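Local structure of putative poly(3-hydroxybutyrate) depolymerase LpqC (Bordetella parapertussis 12822, 3D0K) at residues A106-A109 / P113-V116; H184-P187 / G192-L195; F186-D191 / A230-P235. The protein probably hydrolyses ester bonds, as a putative depolymerase of the polyester poly(3-hydroxybutyrate) with an alpha/beta-hydrolase fold. All blocks are in the same frame, centred on the assembly; numbering follows the deposited sequence.

Contact 1: residues A106-A109 / P113-V116; sequences AFTA and PRHV. With SO4 (sulfate ion), chain F.
Arg-114 and Ala-106 meet where a tight surface loop of this alpha/beta-hydrolase fold, lying between helix 97-100 and helix 122-133, folds back on itself. Phe-107 and Pro-113 form a single beta bridge there, and beside it the backbone N of Arg-114 donates to Ala-106 O over 2.9 Å, nearly straight at 170°.

From that anchored backbone the arginine side chain runs across the other segment. Arg-114 CB lies 3.7 Å from Ala-106 O. With chi1 at -72°, CG sits beside its own backbone N and is steered onto Thr-108, whose CG2 is 3.5 Å away from Arg-114 CG. Arg-114 CD continues over the next peptide, 3.8 Å from Phe-107 O, a van der Waals neighbour. A bend at chi3 then turns the guanidinium away from Thr-108. Its main partners lie outside both segments: NH1 bonds to Arg-105 O and NH2 to Gly-118 O, so the charged end ties two further points of the loop while the aliphatic stem does the packing here.

Behind the bridge, the ring of Phe-107 comes obliquely to Pro-113, CD2 to N at 4.3 Å, and packs onto Val-193.

Thr-108 uses both its branches. CG2 packs on the arginine stem and also lies beside a sulfate, probably picked up from the crystallisation liquor. OG1 accepts from the backbone N of Asn-112 within the loop and gives its own proton to that sulfate, with Thr-108 OG1 2.8 Å from sulfate O1.

Contact 2: residues H184-P187 / G192-L195; sequences HRFP and GVGL
Phe-186 and Val-193 make the apolar half of this contact, Arg-185 and Gly-192 the other half. Val-193 offers both methyls to the root of the phenylalanine: Phe-186 CB lies 3.7 Å from Val-193 CG1 and 3.8 Å from Val-193 CG2, both methyls closing on it from the same side while the ring leans past them obliquely. The two side chains cross at about a right angle. One residue earlier, Arg-185 lays one face of its guanidinium over Gly-192, NH1 coming to 3.5 Å from Gly-192 CA. Gly-192 O is equally near that NH1, but the angle is poor and the pair is not a hydrogen bond. Chi1 of -175° swings the arginine chain away from its own N, and a later bend at chi3 brings the flat end back over the glycine.

What sets these groups in place is the turn between the segments. Phe-186 N donates to Asp-191 O, and His-184 pairs through its backbone with Asp-191, pinning the two arms together. The peptide before Pro-187 is cis, and the proline folds over the phenylalanine ring with its CB 3.8 Å above the centre of one face. Farther out, Trp-119 meets that ring with planes at about 40°, and Arg-156 of helix 149-160 touches it too. The whole element lies between strand 168-172 and helix 197-205, the kind of strand-to-helix excursion where alpha/beta hydrolases commonly carry their inserted loops and caps.

Contact 3: residues F186-D191 / A230-P235; sequences FPEGLD and ALRQGP
OE1 of Glu-188 is gripped by three donors. A water gives Glu-188 OE1 a hydrogen bond of 2.9 Å. NH2 of Arg-232 reaches Glu-188 OE1 at 3.1 Å, with a fairly straight 165° at the hydrogen. NE of Arg-232 adds a weak bond to Glu-188 OE1 at 3.5 Å. The pair forms a salt bridge in which both nitrogens converge on one oxygen.

The two flat groups are not coplanar. OE1 lies practically in the guanidinium plane, at its edge, whereas NH2 comes to the carboxylate from above, 36° out of its plane. Glu-188 reaches the arginine with an extended chain, CG anti to the backbone N (chi1 -176°), and Arg-232 comes across it at about a right angle.

The water is a bridge as well: it accepts from Gln-233 NE2 over 3.0 Å, so two consecutive residues of the type I turn from Leu-231 to Gly-234 address the same glutamate. Gln-233 NE2 also bonds to Tyr-177 O, and the turn closes with Gly-234 N bonded to Leu-231 O. At the other end, the backbone of Glu-188 is tied to Leu-179.

Arg-232 is solvent-exposed and touches a crystal neighbour, so its pose may owe something to the lattice. Three donors on OE1, one of them weak, would probably favour the ionised form of the carboxylate.

Overall arrangement
Following the chain from the N terminus, contact 1 comes first and closes the short surface loop ahead of helix 122-133. Strand 142-147 and helix 149-160 follow, then contact 2 closes a second loop after strand 168-172. Contact 3 starts from the same stretch, at residues shared with contact 2; contact 2 closes at once, while contact 3 runs on past helix 197-205 and strand 209-213 to the turn 231-234. Contact 1 stands in series with both, yet touches them in space: Ala-106 and Phe-107 pack against Phe-186, and Pro-113 against Val-193. Loop 184-195 thus lies between loop 106-116 and the turn at 230-235.

Contact 1: residues A106-A109 / P113-V116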
ATOM      1  N   ALA A 106      14.707   0.205  -5.578  1.00 20.33           N
ATOM      2  CA  ALA A 106      15.572  -0.515  -4.641  1.00 20.27           C
ATOM      3  C   ALA A 106      17.034  -0.553  -5.129  1.00 21.62           C
ATOM      4  O   ALA A 106      17.961  -0.770  -4.335  1.00 21.76           O
ATOM      5  CB  ALA A 106      15.083  -1.900  -4.430  1.00 19.57           C
ATOM      6  N   PHE A 107      17.231  -0.388  -6.429  1.00 22.67           N
ATOM      7  CA  PHE A 107      18.566  -0.522  -7.017  1.00 23.60           C
ATOM      8  C   PHE A 107      19.031   0.763  -7.593  1.00 24.79           C
ATOM      9  O   PHE A 107      18.226   1.517  -8.093  1.00 26.11           O
ATOM     10  CB  PHE A 107      18.580  -1.591  -8.105  1.00 23.36           C
ATOM     11  CG  PHE A 107      18.277  -2.943  -7.589  1.00 25.42           C
ATOM     12  CD1 PHE A 107      16.999  -3.477  -7.730  1.00 25.80           C
ATOM     13  CD2 PHE A 107      19.262  -3.679  -6.921  1.00 24.68           C
ATOM     14  CE1 PHE A 107      16.697  -4.736  -7.206  1.00 27.35           C
ATOM     15  CE2 PHE A 107      18.984  -4.938  -6.409  1.00 26.67           C
ATOM     16  CZ  PHE A 107      17.685  -5.481  -6.563  1.00 25.19           C
ATOM     17  N   THR A 108      20.342   0.996  -7.538  1.00 24.92           N
ATOM     18  CA  THR A 108      20.950   2.061  -8.294  1.00 25.54           C
ATOM     19  C   THR A 108      20.945   1.609  -9.749  1.00 25.85           C
ATOM     20  O   THR A 108      20.620   0.445 -10.063  1.00 25.44           O
ATOM     21  CB  THR A 108      22.435   2.330  -7.865  1.00 24.99           C
ATOM     22  OG1 THR A 108      23.236   1.177  -8.157  1.00 23.99           O
ATOM     23  CG2 THR A 108      22.527   2.681  -6.373  1.00 27.46           C
ATOM     24  N   ALA A 109      21.341   2.512 -10.645  1.00 26.42           N
ATOM     25  CA  ALA A 109      21.414   2.183 -12.053  1.00 26.27           C
ATOM     26  C   ALA A 109      22.410   1.057 -12.362  1.00 27.02           C
ATOM     27  O   ALA A 109      22.212   0.302 -13.310  1.00 27.11           O
ATOM     28  CB  ALA A 109      21.767   3.432 -12.855  1.00 27.34           C
ATOM     29  N   PRO A 113      22.438  -2.319  -4.343  1.00 21.55           N
ATOM     30  CA  PRO A 113      21.316  -1.887  -3.498  1.00 21.85           C
ATOM     31  C   PRO A 113      21.448  -0.458  -2.979  1.00 21.64           C
ATOM     32  O   PRO A 113      22.548  -0.038  -2.600  1.00 21.88           O
ATOM     33  CB  PRO A 113      21.322  -2.891  -2.338  1.00 22.77           C
ATOM     34  CG  PRO A 113      22.660  -3.538  -2.338  1.00 22.39           C
ATOM     35  CD  PRO A 113      23.302  -3.335  -3.701  1.00 22.14           C
ATOM     36  N   ARG A 114      20.360   0.302  -3.039  1.00 22.20           N
ATOM     37  CA  ARG A 114      20.254   1.594  -2.342  1.00 22.59           C
ATOM     38  C   ARG A 114      19.862   1.308  -0.873  1.00 22.47           C
ATOM     39  O   ARG A 114      19.241   0.276  -0.575  1.00 19.55           O
ATOM     40  CB  ARG A 114      19.175   2.467  -3.014  1.00 22.72           C
ATOM     41  CG  ARG A 114      19.606   2.993  -4.387  1.00 25.00           C
ATOM     42  CD  ARG A 114      18.488   3.816  -5.084  1.00 25.42           C
ATOM     43  NE  ARG A 114      18.269   5.069  -4.397  1.00 34.13           N
ATOM     44  CZ  ARG A 114      17.145   5.373  -3.757  1.00 37.63           C
ATOM     45  NH1 ARG A 114      16.146   4.502  -3.749  1.00 40.98           N
ATOM     46  NH2 ARG A 114      17.001   6.563  -3.138  1.00 39.20           N
ATOM     47  N   HIS A 115      20.219   2.207   0.048  1.00 21.83           N
ATOM     48  CA  HIS A 115      19.794   2.017   1.429  1.00 22.90           C
ATOM     49  C   HIS A 115      18.273   2.073   1.519  1.00 21.71           C
ATOM     50  O   HIS A 115      17.638   2.837   0.798  1.00 20.21           O
ATOM     51  CB  HIS A 115      20.414   3.034   2.408  1.00 24.34           C
ATOM     52  CG  HIS A 115      20.189   2.644   3.839  1.00 31.24           C
ATOM     53  ND1 HIS A 115      18.954   2.758   4.460  1.00 34.85           N
ATOM     54  CD2 HIS A 115      21.012   2.055   4.744  1.00 35.78           C
ATOM     55  CE1 HIS A 115      19.037   2.288   5.692  1.00 37.04           C
ATOM     56  NE2 HIS A 115      20.275   1.859   5.891  1.00 38.92           N
ATOM     57  N   VAL A 116      17.696   1.259   2.397  1.00 22.60           N
ATOM     58  CA  VAL A 116      16.232   1.150   2.462  1.00 23.56           C
ATOM     59  C   VAL A 116      15.541   2.472   2.800  1.00 23.25           C
ATOM     60  O   VAL A 116      14.378   2.660   2.462  1.00 22.29           O
ATOM     61  CB  VAL A 116      15.716  -0.001   3.424  1.00 23.67           C
ATOM     62  CG1 VAL A 116      15.990  -1.361   2.855  1.00 27.42           C
ATOM     63  CG2 VAL A 116      16.285   0.169   4.827  1.00 26.34           C
TER
HETATM   64  S   SO4 F 305      26.564   2.835  -7.669  1.00 59.43           S
HETATM   65  O1  SO4 F 305      25.808   1.666  -7.222  1.00 57.33           O
HETATM   66  O2  SO4 F 305      27.975   2.574  -7.386  1.00 59.23           O
HETATM   67  O3  SO4 F 305      26.370   2.985  -9.106  1.00 57.50           O
HETATM   68  O4  SO4 F 305      26.179   4.079  -7.001  1.00 58.73           O

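Contact 2: residues H184-P187 / G192-L195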
ATOM      1  N   HIS A 184      15.741 -15.756  -3.603  1.00 25.26           N
ATOM      2  CA  HIS A 184      15.674 -14.997  -4.858  1.00 25.03           C
ATOM      3  C   HIS A 184      16.012 -13.549  -4.590  1.00 24.52           C
ATOM      4  O   HIS A 184      15.731 -13.028  -3.495  1.00 22.09           O
ATOM      5  CB  HIS A 184      14.285 -15.097  -5.496  1.00 25.24           C
ATOM      6  CG  HIS A 184      13.753 -16.487  -5.516  1.00 30.07           C
ATOM      7  ND1 HIS A 184      12.642 -16.871  -4.790  1.00 33.86           N
ATOM      8  CD2 HIS A 184      14.219 -17.604  -6.116  1.00 31.63           C
ATOM      9  CE1 HIS A 184      12.431 -18.162  -4.977  1.00 33.79           C
ATOM     10  NE2 HIS A 184      13.378 -18.630  -5.766  1.00 34.45           N
ATOM     11  N   ARG A 185      16.631 -12.908  -5.598  1.00 23.31           N
ATOM     12  CA  ARG A 185      16.946 -11.495  -5.522  1.00 24.51           C
ATOM     13  C   ARG A 185      15.640 -10.714  -5.596  1.00 22.42           C
ATOM     14  O   ARG A 185      14.710 -11.085  -6.312  1.00 21.21           O
ATOM     15  CB  ARG A 185      17.829 -11.085  -6.696  1.00 24.29           C
ATOM     16  CG  ARG A 185      18.338  -9.602  -6.665  1.00 28.00           C
ATOM     17  CD  ARG A 185      19.478  -9.433  -7.691  1.00 29.76           C
ATOM     18  NE  ARG A 185      20.648 -10.183  -7.198  1.00 40.95           N
ATOM     19  CZ  ARG A 185      21.608  -9.638  -6.436  1.00 44.19           C
ATOM     20  NH1 ARG A 185      21.541  -8.330  -6.131  1.00 45.42           N
ATOM     21  NH2 ARG A 185      22.643 -10.373  -6.004  1.00 44.50           N
ATOM     22  N   PHE A 186      15.588  -9.646  -4.839  1.00 21.90           N
ATOM     23  CA  PHE A 186      14.511  -8.676  -4.975  1.00 22.38           C
ATOM     24  C   PHE A 186      14.380  -8.204  -6.439  1.00 23.01           C
ATOM     25  O   PHE A 186      15.395  -7.986  -7.109  1.00 23.38           O
ATOM     26  CB  PHE A 186      14.787  -7.548  -4.003  1.00 22.02           C
ATOM     27  CG  PHE A 186      13.682  -6.558  -3.881  1.00 22.85           C
ATOM     28  CD1 PHE A 186      12.675  -6.754  -2.946  1.00 24.35           C
ATOM     29  CD2 PHE A 186      13.649  -5.414  -4.704  1.00 24.26           C
ATOM     30  CE1 PHE A 186      11.607  -5.825  -2.803  1.00 25.76           C
ATOM     31  CE2 PHE A 186      12.577  -4.482  -4.599  1.00 22.63           C
ATOM     32  CZ  PHE A 186      11.573  -4.670  -3.622  1.00 22.99           C
ATOM     33  N   PRO A 187      13.137  -8.040  -6.954  1.00 23.69           N
ATOM     34  CA  PRO A 187      11.878  -8.116  -6.199  1.00 22.62           C
ATOM     35  C   PRO A 187      11.247  -9.532  -6.098  1.00 23.09           C
ATOM     36  O   PRO A 187      10.161  -9.659  -5.519  1.00 22.72           O
ATOM     37  CB  PRO A 187      10.980  -7.159  -6.961  1.00 23.40           C
ATOM     38  CG  PRO A 187      11.448  -7.305  -8.427  1.00 23.22           C
ATOM     39  CD  PRO A 187      12.903  -7.709  -8.381  1.00 23.90           C
ATOM     40  N   GLY A 192      19.831  -9.601  -1.913  1.00 23.39           N
ATOM     41  CA  GLY A 192      20.527  -8.674  -2.783  1.00 23.98           C
ATOM     42  C   GLY A 192      20.212  -7.193  -2.595  1.00 24.70           C
ATOM     43  O   GLY A 192      20.639  -6.358  -3.436  1.00 24.80           O
ATOM     44  N   VAL A 193      19.498  -6.860  -1.500  1.00 23.84           N
ATOM     45  CA  VAL A 193      19.082  -5.477  -1.214  1.00 23.44           C
ATOM     46  C   VAL A 193      19.348  -5.005   0.214  1.00 23.62           C
ATOM     47  O   VAL A 193      18.731  -4.038   0.657  1.00 24.65           O
ATOM     48  CB  VAL A 193      17.582  -5.263  -1.553  1.00 23.01           C
ATOM     49  CG1 VAL A 193      17.404  -5.095  -3.051  1.00 23.84           C
ATOM     50  CG2 VAL A 193      16.702  -6.399  -0.967  1.00 20.56           C
ATOM     51  N   GLY A 194      20.238  -5.687   0.939  1.00 23.02           N
ATOM     52  CA  GLY A 194      20.603  -5.305   2.316  1.00 24.30           C
ATOM     53  C   GLY A 194      19.531  -5.533   3.389  1.00 25.03           C
ATOM     54  O   GLY A 194      19.546  -4.893   4.448  1.00 25.30           O
ATOM     55  N   LEU A 195      18.614  -6.451   3.128  1.00 24.12           N
ATOM     56  CA  LEU A 195      17.584  -6.818   4.117  1.00 24.47           C
ATOM     57  C   LEU A 195      18.095  -7.952   5.013  1.00 24.89           C
ATOM     58  O   LEU A 195      19.023  -8.657   4.643  1.00 24.41           O
ATOM     59  CB  LEU A 195      16.314  -7.244   3.396  1.00 23.36           C
ATOM     60  CG  LEU A 195      15.598  -6.120   2.629  1.00 23.32           C
ATOM     61  CD1 LEU A 195      14.378  -6.653   1.863  1.00 23.41           C
ATOM     62  CD2 LEU A 195      15.226  -4.952   3.548  1.00 24.31           C
TER

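Contact 3: residues F186-D191 / A230-P235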
ATOM      1  N   PHE A 186      15.588  -9.646  -4.839  1.00 21.90           N
ATOM      2  CA  PHE A 186      14.511  -8.676  -4.975  1.00 22.38           C
ATOM      3  C   PHE A 186      14.380  -8.204  -6.439  1.00 23.01           C
ATOM      4  O   PHE A 186      15.395  -7.986  -7.109  1.00 23.38           O
ATOM      5  CB  PHE A 186      14.787  -7.548  -4.003  1.00 22.02           C
ATOM      6  CG  PHE A 186      13.682  -6.558  -3.881  1.00 22.85           C
ATOM      7  CD1 PHE A 186      12.675  -6.754  -2.946  1.00 24.35           C
ATOM      8  CD2 PHE A 186      13.649  -5.414  -4.704  1.00 24.26           C
ATOM      9  CE1 PHE A 186      11.607  -5.825  -2.803  1.00 25.76           C
ATOM     10  CE2 PHE A 186      12.577  -4.482  -4.599  1.00 22.63           C
ATOM     11  CZ  PHE A 186      11.573  -4.670  -3.622  1.00 22.99           C
ATOM     12  N   PRO A 187      13.137  -8.040  -6.954  1.00 23.69           N
ATOM     13  CA  PRO A 187      11.878  -8.116  -6.199  1.00 22.62           C
ATOM     14  C   PRO A 187      11.247  -9.532  -6.098  1.00 23.09           C
ATOM     15  O   PRO A 187      10.161  -9.659  -5.519  1.00 22.72           O
ATOM     16  CB  PRO A 187      10.980  -7.159  -6.961  1.00 23.40           C
ATOM     17  CG  PRO A 187      11.448  -7.305  -8.427  1.00 23.22           C
ATOM     18  CD  PRO A 187      12.903  -7.709  -8.381  1.00 23.90           C
ATOM     19  N   GLU A 188      11.892 -10.576  -6.631  1.00 21.69           N
ATOM     20  CA  GLU A 188      11.271 -11.908  -6.539  1.00 23.34           C
ATOM     21  C   GLU A 188      11.306 -12.439  -5.091  1.00 22.16           C
ATOM     22  O   GLU A 188      10.328 -13.073  -4.615  1.00 21.35           O
ATOM     23  CB  GLU A 188      11.860 -12.936  -7.540  1.00 23.27           C
ATOM     24  CG  GLU A 188      11.059 -14.270  -7.415  1.00 23.55           C
ATOM     25  CD  GLU A 188      11.564 -15.411  -8.294  1.00 27.85           C
ATOM     26  OE1 GLU A 188      10.789 -16.388  -8.489  1.00 33.95           O
ATOM     27  OE2 GLU A 188      12.715 -15.344  -8.793  1.00 31.50           O
ATOM     28  N   GLY A 189      12.404 -12.116  -4.390  1.00 21.26           N
ATOM     29  CA  GLY A 189      12.626 -12.509  -2.990  1.00 20.39           C
ATOM     30  C   GLY A 189      13.258 -11.352  -2.248  1.00 21.87           C
ATOM     31  O   GLY A 189      13.207 -10.224  -2.737  1.00 22.06           O
ATOM     32  N   LEU A 190      13.885 -11.619  -1.095  1.00 20.10           N
ATOM     33  CA  LEU A 190      14.434 -10.569  -0.254  1.00 21.07           C
ATOM     34  C   LEU A 190      15.963 -10.412  -0.360  1.00 21.02           C
ATOM     35  O   LEU A 190      16.545  -9.630   0.397  1.00 21.22           O
ATOM     36  CB  LEU A 190      14.052 -10.829   1.209  1.00 20.42           C
ATOM     37  CG  LEU A 190      12.543 -10.977   1.485  1.00 21.16           C
ATOM     38  CD1 LEU A 190      12.313 -11.529   2.914  1.00 21.69           C
ATOM     39  CD2 LEU A 190      11.788  -9.634   1.271  1.00 19.55           C
ATOM     40  N   ASP A 191      16.604 -11.161  -1.270  1.00 21.24           N
ATOM     41  CA  ASP A 191      18.070 -11.187  -1.320  1.00 23.33           C
ATOM     42  C   ASP A 191      18.585 -10.009  -2.164  1.00 23.30           C
ATOM     43  O   ASP A 191      17.837  -9.470  -2.982  1.00 23.50           O
ATOM     44  CB  ASP A 191      18.591 -12.513  -1.895  1.00 22.84           C
ATOM     45  CG  ASP A 191      19.974 -12.885  -1.369  1.00 28.81           C
ATOM     46  OD1 ASP A 191      20.417 -12.303  -0.349  1.00 31.42           O
ATOM     47  OD2 ASP A 191      20.613 -13.804  -1.954  1.00 31.82           O
ATOM     48  N   ALA A 230       6.673 -13.950 -11.947  1.00 22.83           N
ATOM     49  CA  ALA A 230       5.235 -13.744 -11.685  1.00 22.01           C
ATOM     50  C   ALA A 230       4.430 -14.995 -12.081  1.00 21.87           C
ATOM     51  O   ALA A 230       3.579 -15.486 -11.315  1.00 20.82           O
ATOM     52  CB  ALA A 230       4.724 -12.519 -12.396  1.00 22.46           C
ATOM     53  N   LEU A 231       4.728 -15.553 -13.250  1.00 20.37           N
ATOM     54  CA  LEU A 231       3.997 -16.758 -13.738  1.00 22.02           C
ATOM     55  C   LEU A 231       4.060 -17.946 -12.784  1.00 22.64           C
ATOM     56  O   LEU A 231       3.042 -18.603 -12.559  1.00 21.63           O
ATOM     57  CB  LEU A 231       4.510 -17.147 -15.125  1.00 22.24           C
ATOM     58  CG  LEU A 231       4.213 -16.121 -16.219  1.00 22.87           C
ATOM     59  CD1 LEU A 231       4.966 -16.549 -17.519  1.00 26.61           C
ATOM     60  CD2 LEU A 231       2.692 -16.005 -16.427  1.00 24.39           C
ATOM     61  N   ARG A 232       5.242 -18.180 -12.182  1.00 22.19           N
ATOM     62  CA  ARG A 232       5.462 -19.228 -11.185  1.00 22.87           C
ATOM     63  C   ARG A 232       4.523 -19.144  -9.977  1.00 20.85           C
ATOM     64  O   ARG A 232       4.226 -20.155  -9.346  1.00 21.28           O
ATOM     65  CB  ARG A 232       6.938 -19.199 -10.679  1.00 23.57           C
ATOM     66  CG  ARG A 232       7.910 -19.813 -11.670  1.00 27.44           C
ATOM     67  CD  ARG A 232       9.312 -20.047 -11.117  1.00 26.18           C
ATOM     68  NE  ARG A 232      10.053 -18.818 -10.874  1.00 30.69           N
ATOM     69  CZ  ARG A 232      10.787 -18.156 -11.779  1.00 31.01           C
ATOM     70  NH1 ARG A 232      10.878 -18.568 -13.037  1.00 30.58           N
ATOM     71  NH2 ARG A 232      11.427 -17.067 -11.422  1.00 30.10           N
ATOM     72  N   GLN A 233       4.053 -17.937  -9.647  1.00 18.84           N
ATOM     73  CA  GLN A 233       3.117 -17.744  -8.545  1.00 18.01           C
ATOM     74  C   GLN A 233       1.672 -18.103  -8.903  1.00 17.77           C
ATOM     75  O   GLN A 233       0.851 -18.258  -8.008  1.00 16.03           O
ATOM     76  CB  GLN A 233       3.194 -16.285  -8.069  1.00 18.33           C
ATOM     77  CG  GLN A 233       4.622 -15.980  -7.677  1.00 17.50           C
ATOM     78  CD  GLN A 233       4.836 -14.595  -7.094  1.00 19.06           C
ATOM     79  OE1 GLN A 233       3.888 -13.814  -6.962  1.00 18.35           O
ATOM     80  NE2 GLN A 233       6.103 -14.287  -6.718  1.00 19.39           N
ATOM     81  N   GLY A 234       1.376 -18.279 -10.196  1.00 17.23           N
ATOM     82  CA  GLY A 234      -0.001 -18.686 -10.586  1.00 17.37           C
ATOM     83  C   GLY A 234      -0.541 -17.970 -11.818  1.00 18.35           C
ATOM     84  O   GLY A 234       0.063 -17.020 -12.298  1.00 19.05           O
ATOM     85  N   PRO A 235      -1.673 -18.454 -12.372  1.00 18.91           N
ATOM     86  CA  PRO A 235      -2.156 -17.906 -13.662  1.00 18.82           C
ATOM     87  C   PRO A 235      -2.820 -16.524 -13.601  1.00 18.67           C
ATOM     88  O   PRO A 235      -2.989 -15.885 -14.652  1.00 20.64           O
ATOM     89  CB  PRO A 235      -3.163 -18.967 -14.147  1.00 17.36           C
ATOM     90  CG  PRO A 235      -3.610 -19.666 -12.871  1.00 19.57           C
ATOM     91  CD  PRO A 235      -2.484 -19.577 -11.878  1.00 18.33           C
TER
HETATM   92  O   HOH W   1       7.989 -16.304  -7.954  1.00 21.74           O